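Long-range contacts in vibralactone Cyclase (Boreostereum vibrans, PDB 6KD0), which probably catalyses, as an alpha/beta-hydrolase-fold enzyme, the cyclization that builds the fused bicyclic beta-lactone of vibralactone: residues L35-R39 with L136-S140; D62-D68 with R81-S87; F274-C278 with F326-T330; Y69-V73 with A151-W155. One frame throughout, in Å; residues are numbered along the deposited sequence.

Interaction 1 (L35-R39 with L136-S140); sequences LEARR and LTPES
R39 and E139 meet head-on in a two-pronged salt bridge, a compact example of a helix and a distant loop joined through one arginine. NH1 of R39 donates to OE2 of E139 at 3.0 Å and NH2 to OE1 at 2.9 Å, both nearly straight and both on the syn side of the carboxylate, whose plane lies 21° from that of the guanidinium. The arginine chain runs extended from CG to NE and carries the guanidinium off helix 35-54, whereas the glutamate folds at its second torsion (chi2 88°) to turn its carboxylate back toward the helix. L35 covers one face of the guanidinium: its CD2 sits 3.6 Å over the centre of that plane and presses on CD of P138, the residue after a cis peptide bond, at 3.4 Å, a tight carbon pair. NH2 of R39 also lies 2.9 Å from O of T137, but the angle is too poor for a bond; its further hydrogen bond goes to O of A107. Cutting R39 back to an alanine removes the guanidinium and would probably leave the E139 carboxylate without its mate and L35 without the flat surface it covers. Two nearly straight bonds and a methyl over one face should hold the guanidinium in a single orientation at the surface, tying the start of the helix to the loop before helix 144-158.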
# COMPACT_ATOMS: atom_id res chain seq x y z
N LEU A 35 -11.68 -10.39 -15.10
CA LEU A 35 -11.63 -9.94 -13.71
C LEU A 35 -11.98 -11.06 -12.73
O LEU A 35 -11.32 -11.22 -11.69
CB LEU A 35 -12.57 -8.75 -13.49
CG LEU A 35 -12.53 -8.16 -12.09
CD1 LEU A 35 -11.09 -7.87 -11.62
CD2 LEU A 35 -13.36 -6.91 -12.05
N GLU A 36 -13.00 -11.86 -13.04
CA GLU A 36 -13.40 -12.92 -12.11
C GLU A 36 -12.29 -13.93 -11.92
O GLU A 36 -12.09 -14.43 -10.81
CB GLU A 36 -14.68 -13.61 -12.58
CG GLU A 36 -14.55 -14.38 -13.87
CD GLU A 36 -14.99 -13.57 -15.08
OE1 GLU A 36 -15.30 -14.21 -16.12
OE2 GLU A 36 -15.00 -12.31 -15.01
N ALA A 37 -11.51 -14.21 -12.97
CA ALA A 37 -10.39 -15.14 -12.83
C ALA A 37 -9.27 -14.54 -11.99
O ALA A 37 -8.59 -15.26 -11.25
CB ALA A 37 -9.87 -15.56 -14.20
N ARG A 38 -9.06 -13.22 -12.08
CA ARG A 38 -8.03 -12.59 -11.25
C ARG A 38 -8.43 -12.56 -9.77
O ARG A 38 -7.61 -12.87 -8.89
CB ARG A 38 -7.77 -11.17 -11.78
CG ARG A 38 -7.14 -11.15 -13.17
CD ARG A 38 -7.34 -9.81 -13.89
NE ARG A 38 -6.81 -9.84 -15.26
CZ ARG A 38 -5.53 -9.65 -15.59
NH1 ARG A 38 -4.62 -9.40 -14.65
NH2 ARG A 38 -5.17 -9.71 -16.86
N ARG A 39 -9.68 -12.21 -9.49
CA ARG A 39 -10.18 -12.30 -8.12
C ARG A 39 -10.06 -13.73 -7.59
O ARG A 39 -9.60 -13.96 -6.45
CB ARG A 39 -11.62 -11.81 -8.07
CG ARG A 39 -11.75 -10.31 -8.29
CD ARG A 39 -13.21 -9.85 -8.44
NE ARG A 39 -13.30 -8.39 -8.36
CZ ARG A 39 -14.36 -7.65 -8.68
NH1 ARG A 39 -15.47 -8.23 -9.14
NH2 ARG A 39 -14.30 -6.33 -8.54
N LEU A 136 -14.59 -1.97 -4.22
CA LEU A 136 -13.78 -2.30 -5.38
C LEU A 136 -14.38 -1.77 -6.67
O LEU A 136 -15.60 -1.65 -6.81
CB LEU A 136 -13.62 -3.82 -5.52
CG LEU A 136 -12.99 -4.49 -4.29
CD1 LEU A 136 -12.91 -6.00 -4.50
CD2 LEU A 136 -11.62 -3.90 -4.03
N THR A 137 -13.49 -1.49 -7.63
CA THR A 137 -13.88 -1.26 -9.01
C THR A 137 -14.08 -2.61 -9.71
O THR A 137 -13.61 -3.64 -9.24
CB THR A 137 -12.80 -0.45 -9.74
OG1 THR A 137 -11.59 -1.22 -9.77
CG2 THR A 137 -12.55 0.88 -9.02
N PRO A 138 -14.78 -2.63 -10.85
CA PRO A 138 -15.51 -1.54 -11.50
C PRO A 138 -16.90 -1.30 -10.93
O PRO A 138 -17.54 -0.34 -11.33
CB PRO A 138 -15.61 -2.00 -12.95
CG PRO A 138 -15.70 -3.50 -12.86
CD PRO A 138 -14.82 -3.87 -11.66
N GLU A 139 -17.36 -2.19 -10.04
CA GLU A 139 -18.70 -2.04 -9.46
C GLU A 139 -18.89 -0.67 -8.81
O GLU A 139 -19.98 -0.09 -8.89
CB GLU A 139 -18.96 -3.16 -8.45
CG GLU A 139 -19.11 -4.54 -9.08
CD GLU A 139 -17.79 -5.28 -9.24
OE1 GLU A 139 -16.71 -4.69 -8.95
OE2 GLU A 139 -17.82 -6.46 -9.66
N SER A 140 -17.86 -0.15 -8.15
CA SER A 140 -17.86 1.22 -7.65
C SER A 140 -16.75 1.99 -8.34
O SER A 140 -15.60 1.55 -8.31
CB SER A 140 -17.62 1.26 -6.13
OG SER A 140 -18.66 0.62 -5.39

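Interaction 2 (D62-D68 with R81-S87); sequences DRYRLED and RTYIPTS
From Y64 opposite P85 to D68 opposite R81, two strands pair as the arms of an antiparallel beta hairpin at one border of the central sheet, strand 64-73 being outermost within the chain. R65 with I84 and E67 with T82 are the hydrogen-bonded pairs; N of R65 reaches O of I84 at 2.9 Å. O of E67 accepts twice, from N of T82 at 2.9 Å and from OG1 of the same threonine at 3.1 Å. Just past the paired strands the contact continues: T86 gives its N to O of R63 and its OG1 to O of D62, the latter at 2.8 Å. On the face of Y64, L66 and Y83, R81 grips D68 side-on: NE meets OD1 at 2.9 Å and NH2 meets OD2 at 3.0 Å. A bend at chi3 (-78°) swings that guanidinium across to the aspartate, and CD1 of L66 lies over its face. CD2 of L66 also touches CD2 of the Y83 ring at 3.5 Å. On the other face CD1 of I84 lies over the R65 guanidinium, which makes a weak salt bridge to E67. Both ends of the R81-D68 pair have second partners: D115, on helix 115-125, for NH1, and H79 for OD1. Gripped from two directions, the R81 guanidinium would be expected to keep one rotation, and this shared set of polar bonds connects the hairpin to the helix beside it.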
# COMPACT_ATOMS: atom_id res chain seq x y z
N ASP A 62 -2.02 -16.17 22.30
CA ASP A 62 -2.13 -15.33 23.48
C ASP A 62 -1.57 -13.93 23.27
O ASP A 62 -1.83 -13.04 24.10
CB ASP A 62 -1.40 -15.97 24.66
CG ASP A 62 0.04 -16.29 24.32
OD1 ASP A 62 0.26 -17.24 23.55
OD2 ASP A 62 0.95 -15.57 24.79
N ARG A 63 -0.81 -13.70 22.21
CA ARG A 63 -0.05 -12.47 22.06
C ARG A 63 -0.78 -11.40 21.25
O ARG A 63 -0.28 -10.27 21.14
CB ARG A 63 1.31 -12.78 21.42
CG ARG A 63 2.22 -13.62 22.33
CD ARG A 63 3.62 -13.75 21.74
NE ARG A 63 4.37 -12.50 21.83
CZ ARG A 63 5.09 -12.12 22.88
NH1 ARG A 63 5.16 -12.90 23.95
NH2 ARG A 63 5.73 -10.97 22.87
N TYR A 64 -1.93 -11.72 20.69
CA TYR A 64 -2.71 -10.72 19.96
C TYR A 64 -4.15 -11.18 19.93
O TYR A 64 -4.46 -12.36 20.09
CB TYR A 64 -2.18 -10.53 18.54
CG TYR A 64 -2.46 -11.72 17.66
CD1 TYR A 64 -1.62 -12.83 17.67
CD2 TYR A 64 -3.60 -11.77 16.85
CE1 TYR A 64 -1.88 -13.93 16.88
CE2 TYR A 64 -3.87 -12.88 16.06
CZ TYR A 64 -3.01 -13.94 16.08
OH TYR A 64 -3.26 -15.06 15.30
N ARG A 65 -5.05 -10.23 19.67
CA ARG A 65 -6.44 -10.57 19.42
C ARG A 65 -6.92 -9.74 18.24
O ARG A 65 -6.33 -8.72 17.88
CB ARG A 65 -7.34 -10.33 20.64
CG ARG A 65 -7.38 -8.89 21.11
CD ARG A 65 -8.13 -8.74 22.42
NE ARG A 65 -8.21 -7.33 22.82
CZ ARG A 65 -9.21 -6.53 22.47
NH1 ARG A 65 -10.21 -7.00 21.74
NH2 ARG A 65 -9.21 -5.25 22.86
N LEU A 66 -7.98 -10.24 17.62
CA LEU A 66 -8.61 -9.61 16.47
C LEU A 66 -9.96 -9.06 16.88
O LEU A 66 -10.67 -9.70 17.65
CB LEU A 66 -8.82 -10.61 15.33
CG LEU A 66 -7.59 -11.41 14.94
CD1 LEU A 66 -7.96 -12.43 13.87
CD2 LEU A 66 -6.50 -10.48 14.46
N GLU A 67 -10.33 -7.90 16.34
CA GLU A 67 -11.66 -7.36 16.54
C GLU A 67 -12.20 -6.87 15.20
O GLU A 67 -11.55 -6.07 14.52
CB GLU A 67 -11.64 -6.23 17.57
CG GLU A 67 -13.01 -5.70 17.92
CD GLU A 67 -13.55 -6.26 19.22
OE1 GLU A 67 -13.03 -5.90 20.31
OE2 GLU A 67 -14.51 -7.06 19.17
N ASP A 68 -13.37 -7.37 14.80
CA ASP A 68 -13.98 -6.96 13.55
C ASP A 68 -15.09 -5.97 13.81
O ASP A 68 -15.85 -6.10 14.77
CB ASP A 68 -14.53 -8.17 12.78
CG ASP A 68 -13.42 -9.02 12.19
OD1 ASP A 68 -12.70 -8.53 11.30
OD2 ASP A 68 -13.26 -10.18 12.64
N ARG A 81 -11.06 -4.58 10.18
CA ARG A 81 -10.46 -5.50 11.14
C ARG A 81 -9.32 -4.80 11.87
O ARG A 81 -8.50 -4.11 11.25
CB ARG A 81 -9.96 -6.77 10.46
CG ARG A 81 -9.09 -7.65 11.37
CD ARG A 81 -8.93 -9.06 10.78
NE ARG A 81 -10.13 -9.87 10.99
CZ ARG A 81 -10.19 -11.19 10.86
NH1 ARG A 81 -9.12 -11.88 10.50
NH2 ARG A 81 -11.33 -11.81 11.09
N THR A 82 -9.26 -5.00 13.19
CA THR A 82 -8.21 -4.46 14.03
C THR A 82 -7.43 -5.61 14.65
O THR A 82 -7.99 -6.66 14.99
CB THR A 82 -8.77 -3.53 15.13
OG1 THR A 82 -9.59 -4.28 16.04
CG2 THR A 82 -9.61 -2.41 14.52
N TYR A 83 -6.13 -5.37 14.79
CA TYR A 83 -5.12 -6.33 15.22
C TYR A 83 -4.47 -5.71 16.44
O TYR A 83 -3.78 -4.68 16.32
CB TYR A 83 -4.08 -6.58 14.12
CG TYR A 83 -4.65 -7.06 12.79
CD1 TYR A 83 -5.29 -6.17 11.93
CD2 TYR A 83 -4.54 -8.39 12.40
CE1 TYR A 83 -5.82 -6.60 10.73
CE2 TYR A 83 -5.07 -8.83 11.20
CZ TYR A 83 -5.71 -7.93 10.37
OH TYR A 83 -6.25 -8.35 9.17
N ILE A 84 -4.69 -6.30 17.61
CA ILE A 84 -4.44 -5.67 18.90
C ILE A 84 -3.43 -6.53 19.65
O ILE A 84 -3.71 -7.71 19.88
CB ILE A 84 -5.74 -5.52 19.71
CG1 ILE A 84 -6.79 -4.79 18.86
CG2 ILE A 84 -5.45 -4.86 21.06
CD1 ILE A 84 -8.22 -5.07 19.25
N PRO A 85 -2.26 -6.00 20.03
CA PRO A 85 -1.31 -6.79 20.82
C PRO A 85 -1.84 -7.03 22.22
O PRO A 85 -2.44 -6.14 22.84
CB PRO A 85 -0.05 -5.93 20.86
CG PRO A 85 -0.45 -4.57 20.44
CD PRO A 85 -1.77 -4.65 19.72
N THR A 86 -1.60 -8.24 22.73
CA THR A 86 -2.09 -8.63 24.05
C THR A 86 -1.04 -9.41 24.82
O THR A 86 -1.39 -10.29 25.60
CB THR A 86 -3.37 -9.47 23.97
OG1 THR A 86 -3.09 -10.71 23.30
CG2 THR A 86 -4.48 -8.74 23.26
N SER A 87 0.24 -9.13 24.59
CA SER A 87 1.30 -9.80 25.34
C SER A 87 1.70 -9.05 26.61
O SER A 87 2.28 -9.67 27.51
CB SER A 87 2.53 -10.04 24.47
OG SER A 87 3.03 -8.83 23.91
O HOH W 1 1.99 -9.17 21.37

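Interaction 3 (F274-C278 with F326-T330); sequences FFMSC and FQEET
M276 and F326 make the heart of this buried contact, in which segments 274-278 and 326-330, on strand 273-278 and helix 321-338, run almost antiparallel (166°). The methionine has more surface covered than any other residue here. Its CE stands over the centre of the F326 ring, 3.8 Å from the centroid and 10° off the normal, a CH-pi contact; its SD, 4.7 Å from that centroid, adds an oblique Met-aromatic approach. The phenylalanine can offer its face because its first torsion (chi1 -168°) lays the ring between helix and strand. SG of C278 comes obliquely to the same ring, 4.1 Å from CE2. E329, the third large contributor, sends its chain across that of F274 at about a right angle, CG meeting CZ at the ring's edge at 3.9 Å, while its carboxylate continues to OG1 of T304 on the next strand. SD of M276 also lies 3.3 Å from OG1 of T330, and that hydroxyl donates to O of F326 at 3.0 Å, so the carbonyl takes this proton as well as the T330 N-H, from opposite faces of its plane. C278 further touches residues of a probable Ser-His-Asp triad. Sulfur, methyl and ring therefore supply a largely apolar seam in the core, with the T330 hydroxyl satisfied by O of F326 and the E329 carboxylate by T304, as suits a helix covering the sheet of an alpha/beta hydrolase.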
# COMPACT_ATOMS: atom_id res chain seq x y z
N PHE A 274 8.15 6.73 3.74
CA PHE A 274 9.01 5.59 3.43
C PHE A 274 8.45 4.92 2.19
O PHE A 274 7.33 4.39 2.21
CB PHE A 274 9.08 4.62 4.62
CG PHE A 274 10.11 3.52 4.47
CD1 PHE A 274 9.80 2.33 3.82
CD2 PHE A 274 11.36 3.64 5.04
CE1 PHE A 274 10.73 1.32 3.70
CE2 PHE A 274 12.31 2.64 4.92
CZ PHE A 274 11.99 1.47 4.25
N PHE A 275 9.22 4.95 1.10
CA PHE A 275 8.77 4.55 -0.22
C PHE A 275 9.54 3.31 -0.66
O PHE A 275 10.77 3.28 -0.56
CB PHE A 275 8.98 5.70 -1.21
CG PHE A 275 8.17 5.58 -2.45
CD1 PHE A 275 8.53 4.68 -3.45
CD2 PHE A 275 7.03 6.37 -2.64
CE1 PHE A 275 7.77 4.57 -4.60
CE2 PHE A 275 6.28 6.26 -3.80
CZ PHE A 275 6.65 5.36 -4.77
N MET A 276 8.82 2.29 -1.11
CA MET A 276 9.44 1.05 -1.54
C MET A 276 9.08 0.82 -3.00
O MET A 276 7.91 0.86 -3.36
CB MET A 276 8.97 -0.12 -0.68
CG MET A 276 9.16 0.13 0.78
SD MET A 276 8.69 -1.28 1.77
CE MET A 276 10.09 -2.37 1.46
N SER A 277 10.09 0.54 -3.82
CA SER A 277 9.92 0.43 -5.26
C SER A 277 10.46 -0.90 -5.75
O SER A 277 11.46 -1.40 -5.24
CB SER A 277 10.63 1.58 -5.98
OG SER A 277 10.32 1.60 -7.38
N CYS A 278 9.80 -1.46 -6.76
CA CYS A 278 10.31 -2.62 -7.48
C CYS A 278 10.85 -2.16 -8.83
O CYS A 278 10.21 -1.35 -9.51
CB CYS A 278 9.21 -3.68 -7.67
SG CYS A 278 8.71 -4.44 -6.12
N PHE A 326 12.27 -8.03 1.66
CA PHE A 326 11.31 -6.96 1.37
C PHE A 326 10.32 -6.78 2.52
O PHE A 326 10.05 -5.65 2.94
CB PHE A 326 10.58 -7.28 0.05
CG PHE A 326 9.78 -6.11 -0.51
CD1 PHE A 326 8.53 -5.79 0.01
CD2 PHE A 326 10.27 -5.35 -1.56
CE1 PHE A 326 7.79 -4.71 -0.50
CE2 PHE A 326 9.54 -4.28 -2.08
CZ PHE A 326 8.30 -3.97 -1.56
N GLN A 327 9.78 -7.87 3.04
CA GLN A 327 8.84 -7.71 4.16
C GLN A 327 9.55 -7.21 5.42
O GLN A 327 9.01 -6.36 6.15
CB GLN A 327 8.09 -9.00 4.46
CG GLN A 327 7.00 -8.82 5.52
CD GLN A 327 5.88 -7.87 5.08
OE1 GLN A 327 5.74 -7.54 3.90
NE2 GLN A 327 5.07 -7.44 6.04
N GLU A 328 10.78 -7.69 5.66
CA GLU A 328 11.55 -7.22 6.81
C GLU A 328 11.84 -5.73 6.71
O GLU A 328 11.77 -5.01 7.71
CB GLU A 328 12.86 -8.00 6.93
CG GLU A 328 12.70 -9.45 7.36
CD GLU A 328 13.97 -10.27 7.14
OE1 GLU A 328 15.03 -9.66 6.89
OE2 GLU A 328 13.90 -11.52 7.20
N GLU A 329 12.17 -5.25 5.51
CA GLU A 329 12.43 -3.83 5.33
C GLU A 329 11.15 -3.00 5.38
O GLU A 329 11.19 -1.83 5.80
CB GLU A 329 13.17 -3.60 4.02
CG GLU A 329 13.53 -2.12 3.79
CD GLU A 329 14.75 -1.94 2.90
OE1 GLU A 329 15.34 -0.83 2.92
OE2 GLU A 329 15.11 -2.91 2.18
N THR A 330 10.01 -3.57 4.97
CA THR A 330 8.72 -2.94 5.22
C THR A 330 8.55 -2.68 6.71
O THR A 330 8.20 -1.56 7.14
CB THR A 330 7.57 -3.82 4.71
OG1 THR A 330 7.65 -3.97 3.29
CG2 THR A 330 6.21 -3.22 5.09

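Interaction 4 (Y69-V73 with A151-W155); sequences YYIPV and AGLKW
W155 takes I71 on a face and turns an edge to Y69 where helix 144-158 crosses the outer strand of the alpha/beta-hydrolase sheet, a clear instance of how a single indole can fill the gap between a helix and a strand. Segments 69-73 and 151-155 run at 122°, their axes 9.2 Å apart at closest. With CG anti to the backbone N (chi1 -180°), the indole reaches from the helix to the strand. I71 is the bump on its face: CG2 stands 3.5 Å from the centroid of the five-membered ring, 10° off the normal, in a CH-pi contact. The other branch of the isoleucine turns to the helix itself, where CD1 drops into the shallow hollow left by G152, 3.9 Å from its CA, and leans on CB of W155 at 3.7 Å. At the far end of the indole, the edge of its six-membered ring points into the face of Y69, an edge-to-face pair with centroids 4.7 Å apart. The tyrosine in turn rests against F163 and T82. Were W155 exchanged for a serine, a gap is likely to open between helix and strand, leaving the Y69 ring and CG2 of I71 without the surface they pack on. Nearer the start of the helix segment the fit is simpler and smaller: a methyl of V73 meets the stub of A151, CG1 to CB, at 3.8 Å.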
# COMPACT_ATOMS: atom_id res chain seq x y z
N TYR A 69 -15.18 -4.97 12.94
CA TYR A 69 -16.17 -3.92 13.02
C TYR A 69 -16.86 -3.77 11.68
O TYR A 69 -16.34 -4.18 10.63
CB TYR A 69 -15.53 -2.58 13.41
CG TYR A 69 -14.92 -2.54 14.78
CD1 TYR A 69 -13.61 -2.93 14.98
CD2 TYR A 69 -15.66 -2.10 15.87
CE1 TYR A 69 -13.03 -2.87 16.23
CE2 TYR A 69 -15.10 -2.05 17.14
CZ TYR A 69 -13.79 -2.44 17.31
OH TYR A 69 -13.20 -2.39 18.55
N TYR A 70 -18.01 -3.11 11.73
CA TYR A 70 -18.81 -2.78 10.56
C TYR A 70 -19.16 -1.31 10.70
O TYR A 70 -19.93 -0.95 11.59
CB TYR A 70 -20.06 -3.66 10.55
CG TYR A 70 -20.62 -3.98 9.21
CD1 TYR A 70 -19.82 -4.49 8.19
CD2 TYR A 70 -21.99 -3.84 8.97
CE1 TYR A 70 -20.36 -4.80 6.95
CE2 TYR A 70 -22.54 -4.16 7.75
CZ TYR A 70 -21.73 -4.64 6.74
OH TYR A 70 -22.28 -4.94 5.52
N ILE A 71 -18.56 -0.44 9.88
CA ILE A 71 -18.67 1.01 10.09
C ILE A 71 -19.43 1.68 8.95
O ILE A 71 -19.41 1.18 7.82
CB ILE A 71 -17.29 1.66 10.29
CG1 ILE A 71 -16.49 1.70 8.98
CG2 ILE A 71 -16.50 0.93 11.38
CD1 ILE A 71 -15.25 2.57 9.05
N PRO A 72 -20.14 2.79 9.18
CA PRO A 72 -20.89 3.40 8.08
C PRO A 72 -19.96 4.16 7.14
O PRO A 72 -19.02 4.83 7.58
CB PRO A 72 -21.85 4.36 8.81
CG PRO A 72 -21.10 4.76 10.02
CD PRO A 72 -20.30 3.54 10.44
N VAL A 73 -20.21 4.01 5.84
CA VAL A 73 -19.60 4.84 4.81
C VAL A 73 -20.73 5.30 3.89
O VAL A 73 -21.89 4.91 4.08
CB VAL A 73 -18.50 4.09 4.02
CG1 VAL A 73 -17.39 3.65 4.96
CG2 VAL A 73 -19.10 2.89 3.30
N ALA A 151 -12.93 7.41 5.17
CA ALA A 151 -13.88 7.20 6.25
C ALA A 151 -13.32 6.24 7.30
O ALA A 151 -13.49 6.45 8.51
CB ALA A 151 -15.20 6.68 5.69
N GLY A 152 -12.65 5.18 6.85
CA GLY A 152 -12.03 4.25 7.77
C GLY A 152 -10.93 4.90 8.58
O GLY A 152 -10.76 4.59 9.77
N LEU A 153 -10.17 5.81 7.95
CA LEU A 153 -9.09 6.51 8.65
C LEU A 153 -9.67 7.41 9.74
O LEU A 153 -9.15 7.45 10.86
CB LEU A 153 -8.27 7.33 7.66
CG LEU A 153 -7.01 8.04 8.19
CD1 LEU A 153 -5.99 7.01 8.67
CD2 LEU A 153 -6.39 8.97 7.15
N LYS A 154 -10.78 8.08 9.43
CA LYS A 154 -11.44 8.91 10.42
C LYS A 154 -11.99 8.07 11.56
O LYS A 154 -11.84 8.43 12.74
CB LYS A 154 -12.57 9.72 9.77
CG LYS A 154 -12.11 10.88 8.91
CD LYS A 154 -13.32 11.65 8.35
CE LYS A 154 -14.02 12.45 9.44
NZ LYS A 154 -15.25 13.16 8.95
N TRP A 155 -12.61 6.94 11.22
CA TRP A 155 -13.15 6.06 12.25
C TRP A 155 -12.05 5.57 13.18
O TRP A 155 -12.20 5.59 14.40
CB TRP A 155 -13.87 4.87 11.60
CG TRP A 155 -14.45 3.95 12.61
CD1 TRP A 155 -15.70 4.03 13.17
CD2 TRP A 155 -13.80 2.83 13.24
NE1 TRP A 155 -15.87 3.02 14.09
CE2 TRP A 155 -14.72 2.27 14.15
CE3 TRP A 155 -12.54 2.25 13.11
CZ2 TRP A 155 -14.42 1.15 14.93
CZ3 TRP A 155 -12.24 1.13 13.89
CH2 TRP A 155 -13.17 0.60 14.78

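In the fold
From the N terminus, helix 35-54 opens interaction 1, whose loop is closed only at residues 136-140, just before helix 144-158. Nested inside that loop is interaction 2, a hairpin closed after a short span. Interaction 4 starts on the same strand, 64-73, and ends on helix 144-158, so it crosses both interaction 1 and interaction 2; it touches interaction 2, their centres about 18 Å apart. Interaction 3 follows in series and closes a separate loop from strand 273-278 to the late helix 321-338. Interactions 2, 3 and 4 all reach the one central sheet, while interaction 1 ties an early helix to a loop at the surface, its centre about 26 Å from that of interaction 3.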